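Local coordinates for De novo designed switch protein caging a hemagglutinin binder (sCageHA267_1S) (Synthetic construct, PDB 7CBC) that acts as a designed switch that holds a hemagglutinin-binding module caged against a helical bundle, probably releasing it when the switch is triggered in biosensing, at residues A11-Q16 / K293-N298; E24-A29 / R117-F122; E138-L143 / R150-H155; E184-I189 / E202-H207. All blocks are in the same frame, centred on the assembly; numbering follows the deposited sequence.

How the contacts relate
Starting at the N terminus, helix 3-46 enters two contacts. Contact 1 joins 11-16 to 293-298, near the far end of the chain, and so closes a loop over most of the protein. The other three lie within that loop, one after another, and none cross. Contact 2 comes first: 24-29 meets 117-122 near the chain's centre and ties helix 3-46 to helix 99-142. Contact 3 joins helix 99-142 to helix 146-190 across their short turn. Contact 4 joins helix 146-190 to helix 195-239. The centres of contacts 3 and 4 are about 52 Å apart, on opposite sides of the chain's centre. Contact 1 instead binds the C-terminal helices to the long bundle.

Contact 1 of 4, residues A11-Q16 / K293-N298; sequences ASTKLQ and KELLKN
The flat group that meets the other helix is the main-chain carbonyl of Asn298, approached at its oxygen by the aliphatic part of Lys14. CD of Lys14 comes to 3.2 Å from O of Asn298, and CG of Lys14 lies 3.3 Å from the same oxygen. These are close carbon-oxygen contacts without a hydrogen bond. The lysine chain bends at chi2 (-138°) and again at chi3 (-93°), which brings its methylenes, not its ammonium, against the carbonyl. The side-chain amide of Asn298 is turned away from Lys14. Its OD1 accepts a bond from NZ of Lys297 at 3.0 Å, with the donor 38° out of the amide plane.

The second touch is looser. CD1 of Leu295 reaches OG1 of Thr13 at 3.9 Å, and the two side chains cross at about a right angle. Thr13 OG1 bonds back to O of Leu9 on its own helix, so its hydroxyl is already used along the helix.

Asn298 is the last residue of helix 289-298. The C-terminal segment of three short helices holds the Cys275-Cys301 disulfide, which ties the start of helix 274-284 to the turn after helix 289-298, and is probably the caged binder. Leu296 packs on Ala306 and Ala309 of helix 303-315. On the bundle side, Lys14 and Leu15 rest on Ile85 of helix 50-93, and Ser12 touches helices 99-142 and 195-239.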
loop_
_atom_site.group_PDB
_atom_site.type_symbol
_atom_site.label_atom_id
_atom_site.label_comp_id
_atom_site.label_asym_id
_atom_site.label_seq_id
_atom_site.Cartn_x
_atom_site.Cartn_y
_atom_site.Cartn_z
ATOM N N ALA A 11 13.487 12.864 8.356
ATOM C CA ALA A 11 12.935 12.698 7.015
ATOM C C ALA A 11 12.369 11.294 6.824
ATOM O O ALA A 11 11.240 11.123 6.344
ATOM C CB ALA A 11 14.007 12.995 5.966
ATOM N N SER A 12 13.138 10.272 7.210
ATOM C CA SER A 12 12.742 8.896 6.928
ATOM C C SER A 12 11.460 8.513 7.656
ATOM O O SER A 12 10.563 7.899 7.063
ATOM C CB SER A 12 13.878 7.947 7.299
ATOM O OG SER A 12 14.846 7.942 6.270
ATOM N N THR A 13 11.351 8.852 8.939
ATOM C CA THR A 13 10.138 8.499 9.673
ATOM C C THR A 13 8.934 9.269 9.139
ATOM O O THR A 13 7.847 8.697 8.969
ATOM C CB THR A 13 10.329 8.738 11.177
ATOM O OG1 THR A 13 10.659 10.110 11.424
ATOM C CG2 THR A 13 11.462 7.860 11.734
ATOM N N LYS A 14 9.110 10.553 8.829
ATOM C CA LYS A 14 8.012 11.316 8.239
ATOM C C LYS A 14 7.579 10.732 6.898
ATOM O O LYS A 14 6.383 10.689 6.584
ATOM C CB LYS A 14 8.417 12.779 8.080
ATOM C CG LYS A 14 8.369 13.544 9.390
ATOM C CD LYS A 14 7.764 14.921 9.222
ATOM C CE LYS A 14 8.833 15.963 8.972
ATOM N NZ LYS A 14 8.352 17.328 9.370
ATOM N N LEU A 15 8.542 10.296 6.084
ATOM C CA LEU A 15 8.198 9.652 4.828
ATOM C C LEU A 15 7.501 8.322 5.058
ATOM O O LEU A 15 6.612 7.940 4.277
ATOM C CB LEU A 15 9.450 9.462 3.983
ATOM C CG LEU A 15 9.998 10.751 3.360
ATOM C CD1 LEU A 15 11.097 10.382 2.410
ATOM C CD2 LEU A 15 8.916 11.547 2.637
ATOM N N GLN A 16 7.875 7.602 6.123
ATOM C CA GLN A 16 7.183 6.354 6.407
ATOM C C GLN A 16 5.741 6.612 6.831
ATOM O O GLN A 16 4.826 5.920 6.371
ATOM C CB GLN A 16 7.926 5.548 7.467
ATOM C CG GLN A 16 7.189 4.274 7.836
ATOM C CD GLN A 16 8.064 3.240 8.512
ATOM O OE1 GLN A 16 8.159 3.200 9.740
ATOM N NE2 GLN A 16 8.693 2.378 7.714
ATOM N N LYS A 293 9.871 10.948 21.893
ATOM C CA LYS A 293 8.484 11.388 21.777
ATOM C C LYS A 293 8.342 12.540 20.785
ATOM O O LYS A 293 7.320 12.634 20.094
ATOM C CB LYS A 293 7.929 11.769 23.151
ATOM C CG LYS A 293 7.875 10.589 24.126
ATOM C CD LYS A 293 6.877 10.811 25.260
ATOM C CE LYS A 293 5.530 10.140 24.970
ATOM N NZ LYS A 293 4.592 10.997 24.195
ATOM N N GLU A 294 9.354 13.410 20.681
ATOM C CA GLU A 294 9.312 14.454 19.661
ATOM C C GLU A 294 9.438 13.851 18.268
ATOM O O GLU A 294 8.822 14.338 17.310
ATOM C CB GLU A 294 10.421 15.481 19.906
ATOM C CG GLU A 294 10.271 16.766 19.083
ATOM C CD GLU A 294 11.597 17.463 18.810
ATOM O OE1 GLU A 294 12.516 17.365 19.656
ATOM O OE2 GLU A 294 11.720 18.114 17.744
ATOM N N LEU A 295 10.237 12.790 18.138
ATOM C CA LEU A 295 10.409 12.161 16.840
ATOM C C LEU A 295 9.126 11.461 16.403
ATOM O O LEU A 295 8.734 11.546 15.236
ATOM C CB LEU A 295 11.573 11.180 16.901
ATOM C CG LEU A 295 11.880 10.293 15.700
ATOM C CD1 LEU A 295 12.695 11.044 14.634
ATOM C CD2 LEU A 295 12.640 9.077 16.176
ATOM N N LEU A 296 8.455 10.779 17.336
ATOM C CA LEU A 296 7.229 10.058 16.999
ATOM C C LEU A 296 6.082 11.023 16.714
ATOM O O LEU A 296 5.280 10.787 15.805
ATOM C CB LEU A 296 6.862 9.094 18.132
ATOM C CG LEU A 296 7.915 8.065 18.574
ATOM C CD1 LEU A 296 7.442 7.249 19.760
ATOM C CD2 LEU A 296 8.327 7.143 17.457
ATOM N N LYS A 297 5.988 12.116 17.482
ATOM C CA LYS A 297 4.932 13.099 17.252
ATOM C C LYS A 297 5.068 13.717 15.868
ATOM O O LYS A 297 4.090 13.828 15.121
ATOM C CB LYS A 297 4.973 14.176 18.344
ATOM C CG LYS A 297 4.169 15.442 18.030
ATOM C CD LYS A 297 4.315 16.514 19.120
ATOM C CE LYS A 297 5.762 17.021 19.270
ATOM N NZ LYS A 297 6.221 17.944 18.177
ATOM N N ASN A 298 6.292 14.101 15.498
ATOM C CA ASN A 298 6.538 14.680 14.182
ATOM C C ASN A 298 6.416 13.654 13.069
ATOM O O ASN A 298 6.247 14.037 11.906
ATOM C CB ASN A 298 7.929 15.319 14.132
ATOM C CG ASN A 298 8.051 16.509 15.058
ATOM O OD1 ASN A 298 7.060 17.173 15.369
ATOM N ND2 ASN A 298 9.269 16.787 15.500
#

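Contact 2 of 4, residues E24-A29 / R117-F122; sequences EALLEA and RAAKAF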
loop_
_atom_site.group_PDB
_atom_site.type_symbol
_atom_site.label_atom_id
_atom_site.label_comp_id
_atom_site.label_asym_id
_atom_site.label_seq_id
_atom_site.Cartn_x
_atom_site.Cartn_y
_atom_site.Cartn_z
ATOM N N GLU A 24 -3.205 3.193 3.784
ATOM C CA GLU A 24 -4.541 3.148 4.364
ATOM C C GLU A 24 -5.594 3.662 3.379
ATOM O O GLU A 24 -6.671 3.060 3.232
ATOM C CB GLU A 24 -4.546 3.938 5.672
ATOM C CG GLU A 24 -3.977 3.123 6.828
ATOM C CD GLU A 24 -3.467 3.974 7.975
ATOM O OE1 GLU A 24 -3.513 5.222 7.865
ATOM O OE2 GLU A 24 -3.039 3.392 8.993
ATOM N N ALA A 25 -5.283 4.747 2.663
ATOM C CA ALA A 25 -6.211 5.296 1.677
ATOM C C ALA A 25 -6.455 4.329 0.516
ATOM O O ALA A 25 -7.593 4.161 0.063
ATOM C CB ALA A 25 -5.673 6.622 1.152
ATOM N N LEU A 26 -5.385 3.723 -0.011
ATOM C CA LEU A 26 -5.517 2.753 -1.091
ATOM C C LEU A 26 -6.317 1.539 -0.647
ATOM O O LEU A 26 -7.118 0.996 -1.419
ATOM C CB LEU A 26 -4.143 2.331 -1.584
ATOM C CG LEU A 26 -3.412 3.452 -2.322
ATOM C CD1 LEU A 26 -2.046 2.979 -2.801
ATOM C CD2 LEU A 26 -4.255 3.930 -3.485
ATOM N N LEU A 27 -6.115 1.099 0.595
ATOM C CA LEU A 27 -6.947 0.044 1.157
ATOM C C LEU A 27 -8.412 0.465 1.212
ATOM O O LEU A 27 -9.302 -0.302 0.832
ATOM C CB LEU A 27 -6.445 -0.322 2.550
ATOM C CG LEU A 27 -7.196 -1.493 3.161
ATOM C CD1 LEU A 27 -6.821 -2.752 2.403
ATOM C CD2 LEU A 27 -6.865 -1.625 4.633
ATOM N N GLU A 28 -8.680 1.678 1.704
ATOM C CA GLU A 28 -10.045 2.185 1.753
ATOM C C GLU A 28 -10.682 2.160 0.366
ATOM O O GLU A 28 -11.779 1.626 0.187
ATOM C CB GLU A 28 -10.059 3.601 2.326
ATOM C CG GLU A 28 -11.438 4.102 2.763
ATOM C CD GLU A 28 -12.270 4.704 1.618
ATOM O OE1 GLU A 28 -11.683 5.131 0.594
ATOM O OE2 GLU A 28 -13.520 4.745 1.746
ATOM N N ALA A 29 -9.995 2.732 -0.627
ATOM C CA ALA A 29 -10.521 2.776 -1.982
ATOM C C ALA A 29 -10.769 1.385 -2.532
ATOM O O ALA A 29 -11.718 1.181 -3.295
ATOM C CB ALA A 29 -9.556 3.531 -2.891
ATOM N N ARG A 117 6.085 5.095 -7.200
ATOM C CA ARG A 117 5.829 4.362 -8.438
ATOM C C ARG A 117 5.206 2.996 -8.173
ATOM O O ARG A 117 4.368 2.528 -8.956
ATOM C CB ARG A 117 7.125 4.224 -9.239
ATOM C CG ARG A 117 7.598 5.562 -9.774
ATOM C CD ARG A 117 9.068 5.576 -10.181
ATOM N NE ARG A 117 9.384 6.822 -10.876
ATOM C CZ ARG A 117 9.168 7.006 -12.175
ATOM N NH1 ARG A 117 8.651 6.019 -12.901
ATOM N NH2 ARG A 117 9.458 8.170 -12.747
ATOM N N ALA A 118 5.594 2.347 -7.074
ATOM C CA ALA A 118 4.991 1.068 -6.715
ATOM C C ALA A 118 3.545 1.252 -6.269
ATOM O O ALA A 118 2.679 0.438 -6.606
ATOM C CB ALA A 118 5.826 0.386 -5.627
ATOM N N ALA A 119 3.258 2.324 -5.524
ATOM C CA ALA A 119 1.873 2.624 -5.164
ATOM C C ALA A 119 1.010 2.867 -6.402
ATOM O O ALA A 119 -0.144 2.420 -6.459
ATOM C CB ALA A 119 1.840 3.835 -4.234
ATOM N N LYS A 120 1.551 3.573 -7.402
ATOM C CA LYS A 120 0.839 3.765 -8.669
ATOM C C LYS A 120 0.633 2.447 -9.390
ATOM O O LYS A 120 -0.450 2.187 -9.929
ATOM C CB LYS A 120 1.604 4.739 -9.572
ATOM C CG LYS A 120 1.245 6.192 -9.375
ATOM C CD LYS A 120 1.838 7.148 -10.438
ATOM C CE LYS A 120 3.270 7.565 -10.162
ATOM N NZ LYS A 120 4.269 6.693 -10.741
ATOM N N ALA A 121 1.664 1.604 -9.419
ATOM C CA ALA A 121 1.513 0.289 -10.019
ATOM C C ALA A 121 0.406 -0.502 -9.342
ATOM O O ALA A 121 -0.366 -1.187 -10.014
ATOM C CB ALA A 121 2.836 -0.468 -9.959
ATOM N N PHE A 122 0.296 -0.418 -8.012
ATOM C CA PHE A 122 -0.762 -1.175 -7.351
ATOM C C PHE A 122 -2.141 -0.645 -7.725
ATOM O O PHE A 122 -3.073 -1.426 -7.979
ATOM C CB PHE A 122 -0.593 -1.148 -5.834
ATOM C CG PHE A 122 -1.808 -1.635 -5.095
ATOM C CD1 PHE A 122 -2.033 -2.994 -4.926
ATOM C CD2 PHE A 122 -2.737 -0.732 -4.586
ATOM C CE1 PHE A 122 -3.173 -3.452 -4.266
ATOM C CE2 PHE A 122 -3.878 -1.179 -3.927
ATOM C CZ PHE A 122 -4.098 -2.540 -3.767
#
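Leu26 meets Ala119 and Phe122 in the interior of the long helical bundle. Helix 3-46 and helix 99-142 run in the same sense here, as expected for alternate helices of an up-and-down bundle. All three touching residues are buried.

One methyl does most of the work. CD1 of Leu26 lies 4.2 Å from CB of Ala119. The same methyl lies 4.2 Å from CD2 of Phe122, which it approaches obliquely. The bond from CA to CB of Leu26 points toward the other helix, and chi1 of -69° sets CG anti to the carbonyl carbon. The bond from CA to CB of Phe122 also points across, with CG anti to the backbone N at chi1 167°. The leucine and phenylalanine side chains slide past each other in opposite directions. CD1 of Leu26 also lies 4.2 Å from O of Ala119; the nearest CA pair, Leu26 and Ala119, is 8.4 Å apart. No hydrogen bond joins the segments.

The next shell comes from other helices. Leu221 and Leu225 of helix 195-239 pack on Phe122, and Leu221 also touches Leu27. Ala118 rests on Ile171 and Ala174 of helix 146-190, while Ala29 touches Ile67 of helix 50-93. Charged groups pair along their own helices, as in the Arg117-Asp113 and Glu28-Arg32 salt bridges. Back in the first shell, CB of Leu26 stands 4.2 Å from CE2 of Phe122.

Contact 3 of 4, residues E138-L143 / R150-H155; sequences ELLVKL and REALEH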
loop_
_atom_site.group_PDB
_atom_site.type_symbol
_atom_site.label_atom_id
_atom_site.label_comp_id
_atom_site.label_asym_id
_atom_site.label_seq_id
_atom_site.Cartn_x
_atom_site.Cartn_y
_atom_site.Cartn_z
ATOM N N GLU A 138 -21.326 -7.362 -17.150
ATOM C CA GLU A 138 -22.008 -6.850 -18.335
ATOM C C GLU A 138 -22.207 -7.937 -19.388
ATOM O O GLU A 138 -23.298 -8.076 -19.958
ATOM C CB GLU A 138 -21.179 -5.687 -18.879
ATOM C CG GLU A 138 -21.762 -4.841 -19.976
ATOM C CD GLU A 138 -20.833 -3.671 -20.290
ATOM O OE1 GLU A 138 -19.662 -3.921 -20.645
ATOM O OE2 GLU A 138 -21.254 -2.502 -20.166
ATOM N N LEU A 139 -21.169 -8.730 -19.650
ATOM C CA LEU A 139 -21.286 -9.802 -20.626
ATOM C C LEU A 139 -22.044 -10.999 -20.068
ATOM O O LEU A 139 -22.730 -11.698 -20.822
ATOM C CB LEU A 139 -19.900 -10.224 -21.095
ATOM C CG LEU A 139 -19.807 -10.922 -22.444
ATOM C CD1 LEU A 139 -19.799 -9.891 -23.565
ATOM C CD2 LEU A 139 -18.554 -11.783 -22.487
ATOM N N LEU A 140 -21.960 -11.243 -18.756
ATOM C CA LEU A 140 -22.644 -12.405 -18.198
ATOM C C LEU A 140 -24.160 -12.240 -18.206
ATOM O O LEU A 140 -24.886 -13.235 -18.337
ATOM C CB LEU A 140 -22.141 -12.696 -16.779
ATOM C CG LEU A 140 -20.810 -13.469 -16.733
ATOM C CD1 LEU A 140 -20.297 -13.642 -15.305
ATOM C CD2 LEU A 140 -20.906 -14.816 -17.431
ATOM N N VAL A 141 -24.668 -11.012 -18.080
ATOM C CA VAL A 141 -26.118 -10.854 -18.009
ATOM C C VAL A 141 -26.777 -11.074 -19.373
ATOM O O VAL A 141 -27.959 -11.439 -19.442
ATOM C CB VAL A 141 -26.488 -9.482 -17.416
ATOM C CG1 VAL A 141 -26.000 -9.378 -15.990
ATOM C CG2 VAL A 141 -25.923 -8.363 -18.262
ATOM N N LYS A 142 -26.044 -10.856 -20.473
ATOM C CA LYS A 142 -26.595 -11.072 -21.809
ATOM C C LYS A 142 -26.505 -12.523 -22.265
ATOM O O LYS A 142 -27.237 -12.918 -23.177
ATOM C CB LYS A 142 -25.876 -10.204 -22.850
ATOM C CG LYS A 142 -25.455 -8.831 -22.375
ATOM C CD LYS A 142 -25.043 -7.948 -23.555
ATOM C CE LYS A 142 -24.266 -6.714 -23.084
ATOM N NZ LYS A 142 -24.696 -6.262 -21.728
ATOM N N LEU A 143 -25.618 -13.319 -21.684
ATOM C CA LEU A 143 -25.400 -14.685 -22.135
ATOM C C LEU A 143 -26.236 -15.652 -21.310
ATOM O O LEU A 143 -26.471 -15.431 -20.118
ATOM C CB LEU A 143 -23.918 -15.067 -22.047
ATOM C CG LEU A 143 -22.938 -14.171 -22.804
ATOM C CD1 LEU A 143 -21.498 -14.630 -22.576
ATOM C CD2 LEU A 143 -23.264 -14.100 -24.289
ATOM N N ARG A 150 -19.023 -19.816 -19.494
ATOM C CA ARG A 150 -17.785 -20.298 -18.910
ATOM C C ARG A 150 -16.578 -19.745 -19.657
ATOM O O ARG A 150 -15.558 -19.406 -19.037
ATOM C CB ARG A 150 -17.778 -21.818 -18.899
ATOM C CG ARG A 150 -16.415 -22.371 -18.775
ATOM C CD ARG A 150 -16.057 -22.320 -17.323
ATOM N NE ARG A 150 -14.873 -23.081 -17.036
ATOM C CZ ARG A 150 -14.909 -24.363 -16.698
ATOM N NH1 ARG A 150 -16.081 -25.000 -16.629
ATOM N NH2 ARG A 150 -13.783 -25.031 -16.452
ATOM N N GLU A 151 -16.680 -19.618 -20.983
ATOM C CA GLU A 151 -15.610 -18.967 -21.737
ATOM C C GLU A 151 -15.328 -17.572 -21.191
ATOM O O GLU A 151 -14.167 -17.163 -21.079
ATOM C CB GLU A 151 -15.968 -18.893 -23.221
ATOM C CG GLU A 151 -14.972 -18.090 -24.057
ATOM C CD GLU A 151 -15.442 -17.852 -25.492
ATOM O OE1 GLU A 151 -16.490 -18.406 -25.895
ATOM O OE2 GLU A 151 -14.760 -17.101 -26.222
ATOM N N ALA A 152 -16.379 -16.837 -20.827
ATOM C CA ALA A 152 -16.191 -15.509 -20.254
ATOM C C ALA A 152 -15.576 -15.584 -18.858
ATOM O O ALA A 152 -14.743 -14.749 -18.499
ATOM C CB ALA A 152 -17.524 -14.761 -20.222
ATOM N N LEU A 153 -15.976 -16.571 -18.055
ATOM C CA LEU A 153 -15.392 -16.726 -16.727
ATOM C C LEU A 153 -13.918 -17.120 -16.807
ATOM O O LEU A 153 -13.076 -16.578 -16.079
ATOM C CB LEU A 153 -16.181 -17.763 -15.932
ATOM C CG LEU A 153 -17.600 -17.358 -15.523
ATOM C CD1 LEU A 153 -18.295 -18.524 -14.849
ATOM C CD2 LEU A 153 -17.566 -16.148 -14.594
ATOM N N GLU A 154 -13.591 -18.074 -17.682
ATOM C CA GLU A 154 -12.199 -18.477 -17.862
ATOM C C GLU A 154 -11.345 -17.314 -18.343
ATOM O O GLU A 154 -10.175 -17.188 -17.962
ATOM C CB GLU A 154 -12.123 -19.652 -18.843
ATOM C CG GLU A 154 -12.646 -20.967 -18.267
ATOM C CD GLU A 154 -11.737 -21.540 -17.191
ATOM O OE1 GLU A 154 -10.505 -21.356 -17.301
ATOM O OE2 GLU A 154 -12.248 -22.170 -16.236
ATOM N N HIS A 155 -11.914 -16.446 -19.179
ATOM C CA HIS A 155 -11.163 -15.282 -19.628
ATOM C C HIS A 155 -10.900 -14.323 -18.471
ATOM O O HIS A 155 -9.786 -13.804 -18.329
ATOM C CB HIS A 155 -11.907 -14.578 -20.759
ATOM C CG HIS A 155 -11.154 -13.428 -21.341
ATOM N ND1 HIS A 155 -11.131 -12.181 -20.752
ATOM C CD2 HIS A 155 -10.377 -13.340 -22.446
ATOM C CE1 HIS A 155 -10.374 -11.371 -21.472
ATOM N NE2 HIS A 155 -9.902 -12.050 -22.504
#
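Leu139 and Leu140 both pack on Ala152, but with different side-chain conformations. In Leu139, CG stands anti to the backbone N (chi1 -158°), and its CD2 reaches CB of Ala152 at 3.9 Å. In Leu140, chi1 is -81° and CG stands beside the backbone N instead. That rotation carries its end toward the facing helix, where CD1 of Leu140 meets CD2 of Leu153 at 3.8 Å. CD2 of Leu140 lies farther off, 4.4 Å from CB of Ala152. Leu140 and Leu153 cross at about a right angle.

This is an antiparallel helical hairpin, in which helix 99-142 turns into helix 146-190. The axes of 138-142 and 150-155 lie at 167° between their N-to-C directions, with a closest approach of 10.2 Å. Behind the leucines, Leu153 also touches Leu236 of helix 195-239.

No polar group bridges the two segments. NZ of Lys142 folds back to O of Glu138, while NE of Arg150 holds OE2 of Glu154 in a 2.9 Å salt bridge one helical turn away. Glu138 pairs outside, with Arg54 of helix 50-93. The two segments thus meet through methyl groups alone. Their cohesion is hydrophobic and has no directional bond to fix it.

Contact 4 of 4, residues E184-I189 / E202-H207; sequences EARRLI and ELLRAH
Leu204 lays its CD2 methyl against the backbone and CB of Arg186. CD2 of Leu204 is 3.4 Å from N of Arg186. The same methyl is 3.5 Å from CB of Arg186, so the fit is tight. It reaches the arginine's CG more loosely. CG of Leu204 sits anti to its backbone N (chi1 -174°), which extends the branch across to the other helix. The two side chains cross at about a right angle.

The rest of the touch is lighter. CB of Ala185 lies 4.3 Å from CD2 of Leu204, and CD1 of Ile189 lies 4.4 Å from that methyl. Ala185 and Ile189 are one helical turn apart, with Arg186 next to Ala185. Together with Ile182, one turn earlier, Ala185, Arg186 and Ile189 form a four-residue hole that takes Leu204, a knobs-into-holes fit.

The two segments form part of an antiparallel helical hairpin, helix 146-190 followed by helix 195-239, within the long bundle. The axes of 184-189 and 202-207 lie at 169° between their N-to-C directions and approach to 10.5 Å.

The guanidinium of Arg186 leads away from Leu204. Its chain bends at chi3 (56°), and its nitrogens make salt bridges along their own helix: NH1 with Glu190 and NH2 with Glu183. Of the arginine side chain, it is CB and CG that meet the leucine. Beyond the pair, Leu203 touches Leu104 of helix 99-142 and also Phe285, which lies in a loop after helix 274-284. Ile189 packs further on Ala200 and Arg201 of helix 195-239.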
loop_
_atom_site.group_PDB
_atom_site.type_symbol
_atom_site.label_atom_id
_atom_site.label_comp_id
_atom_site.label_asym_id
_atom_site.label_seq_id
_atom_site.Cartn_x
_atom_site.Cartn_y
_atom_site.Cartn_z
ATOM N N GLU A 184 24.610 -0.140 -3.056
ATOM C CA GLU A 184 25.480 0.866 -3.659
ATOM C C GLU A 184 25.985 1.862 -2.622
ATOM O O GLU A 184 27.176 2.197 -2.588
ATOM C CB GLU A 184 24.739 1.616 -4.755
ATOM C CG GLU A 184 25.589 2.635 -5.503
ATOM C CD GLU A 184 25.948 2.163 -6.890
ATOM O OE1 GLU A 184 27.083 1.661 -7.058
ATOM O OE2 GLU A 184 25.092 2.266 -7.811
ATOM N N ALA A 185 25.077 2.390 -1.801
ATOM C CA ALA A 185 25.475 3.365 -0.801
ATOM C C ALA A 185 26.358 2.723 0.264
ATOM O O ALA A 185 27.364 3.311 0.672
ATOM C CB ALA A 185 24.241 4.018 -0.185
ATOM N N ARG A 186 26.021 1.509 0.703
ATOM C CA ARG A 186 26.877 0.811 1.655
ATOM C C ARG A 186 28.291 0.674 1.111
ATOM O O ARG A 186 29.253 1.098 1.754
ATOM C CB ARG A 186 26.304 -0.564 1.984
ATOM C CG ARG A 186 26.918 -1.185 3.221
ATOM C CD ARG A 186 26.601 -2.653 3.327
ATOM N NE ARG A 186 27.034 -3.357 2.125
ATOM C CZ ARG A 186 28.276 -3.764 1.897
ATOM N NH1 ARG A 186 29.235 -3.539 2.796
ATOM N NH2 ARG A 186 28.566 -4.389 0.765
ATOM N N ARG A 187 28.434 0.103 -0.090
ATOM C CA ARG A 187 29.765 -0.093 -0.656
ATOM C C ARG A 187 30.536 1.212 -0.708
ATOM O O ARG A 187 31.738 1.244 -0.414
ATOM C CB ARG A 187 29.674 -0.706 -2.050
ATOM C CG ARG A 187 29.495 -2.201 -2.017
ATOM C CD ARG A 187 29.095 -2.743 -3.376
ATOM N NE ARG A 187 29.168 -4.198 -3.410
ATOM C CZ ARG A 187 28.675 -4.945 -4.390
ATOM N NH1 ARG A 187 28.069 -4.364 -5.421
ATOM N NH2 ARG A 187 28.782 -6.269 -4.335
ATOM N N LEU A 188 29.860 2.304 -1.059
ATOM C CA LEU A 188 30.542 3.588 -1.073
ATOM C C LEU A 188 30.979 4.001 0.330
ATOM O O LEU A 188 32.081 4.527 0.513
ATOM C CB LEU A 188 29.658 4.660 -1.705
ATOM C CG LEU A 188 29.376 4.588 -3.207
ATOM C CD1 LEU A 188 28.518 5.775 -3.609
ATOM C CD2 LEU A 188 30.655 4.556 -4.033
ATOM N N ILE A 189 30.150 3.744 1.340
ATOM C CA ILE A 189 30.522 4.136 2.695
ATOM C C ILE A 189 31.686 3.289 3.205
ATOM O O ILE A 189 32.638 3.822 3.786
ATOM C CB ILE A 189 29.302 4.047 3.630
ATOM C CG1 ILE A 189 28.190 4.979 3.152
ATOM C CG2 ILE A 189 29.682 4.461 5.019
ATOM C CD1 ILE A 189 26.881 4.855 3.942
ATOM N N GLU A 202 25.291 2.969 10.033
ATOM C CA GLU A 202 24.200 2.782 10.989
ATOM C C GLU A 202 22.895 3.370 10.462
ATOM O O GLU A 202 21.834 2.739 10.547
ATOM C CB GLU A 202 24.571 3.419 12.335
ATOM C CG GLU A 202 25.485 2.536 13.206
ATOM C CD GLU A 202 26.360 3.313 14.189
ATOM O OE1 GLU A 202 26.105 4.520 14.434
ATOM O OE2 GLU A 202 27.305 2.685 14.725
ATOM N N LEU A 203 22.948 4.596 9.931
ATOM C CA LEU A 203 21.744 5.203 9.374
ATOM C C LEU A 203 21.249 4.419 8.171
ATOM O O LEU A 203 20.040 4.224 7.999
ATOM C CB LEU A 203 22.028 6.656 9.006
ATOM C CG LEU A 203 22.095 7.549 10.252
ATOM C CD1 LEU A 203 22.906 8.777 9.974
ATOM C CD2 LEU A 203 20.664 7.930 10.678
ATOM N N LEU A 204 22.173 3.920 7.350
ATOM C CA LEU A 204 21.758 3.072 6.245
ATOM C C LEU A 204 20.999 1.839 6.741
ATOM O O LEU A 204 19.976 1.455 6.161
ATOM C CB LEU A 204 22.977 2.682 5.416
ATOM C CG LEU A 204 22.648 1.919 4.144
ATOM C CD1 LEU A 204 21.706 2.746 3.273
ATOM C CD2 LEU A 204 23.923 1.614 3.404
ATOM N N ARG A 205 21.470 1.209 7.821
ATOM C CA ARG A 205 20.751 0.051 8.350
ATOM C C ARG A 205 19.392 0.435 8.929
ATOM O O ARG A 205 18.438 -0.340 8.810
ATOM C CB ARG A 205 21.596 -0.686 9.396
ATOM C CG ARG A 205 22.578 -1.682 8.787
ATOM C CD ARG A 205 23.209 -2.584 9.836
ATOM N NE ARG A 205 23.763 -1.850 10.974
ATOM C CZ ARG A 205 25.036 -1.458 11.085
ATOM N NH1 ARG A 205 25.908 -1.712 10.113
ATOM N NH2 ARG A 205 25.443 -0.807 12.169
ATOM N N ALA A 206 19.277 1.616 9.544
ATOM C CA ALA A 206 17.963 2.102 9.970
ATOM C C ALA A 206 17.066 2.398 8.773
ATOM O O ALA A 206 15.865 2.091 8.791
ATOM C CB ALA A 206 18.112 3.352 10.832
ATOM N N HIS A 207 17.627 3.000 7.723
ATOM C CA HIS A 207 16.853 3.205 6.505
ATOM C C HIS A 207 16.319 1.887 5.969
ATOM O O HIS A 207 15.153 1.796 5.574
ATOM C CB HIS A 207 17.705 3.907 5.454
ATOM C CG HIS A 207 17.187 3.748 4.062
ATOM N ND1 HIS A 207 16.161 4.519 3.555
ATOM C CD2 HIS A 207 17.539 2.890 3.074
ATOM C CE1 HIS A 207 15.914 4.153 2.309
ATOM N NE2 HIS A 207 16.736 3.165 1.994
#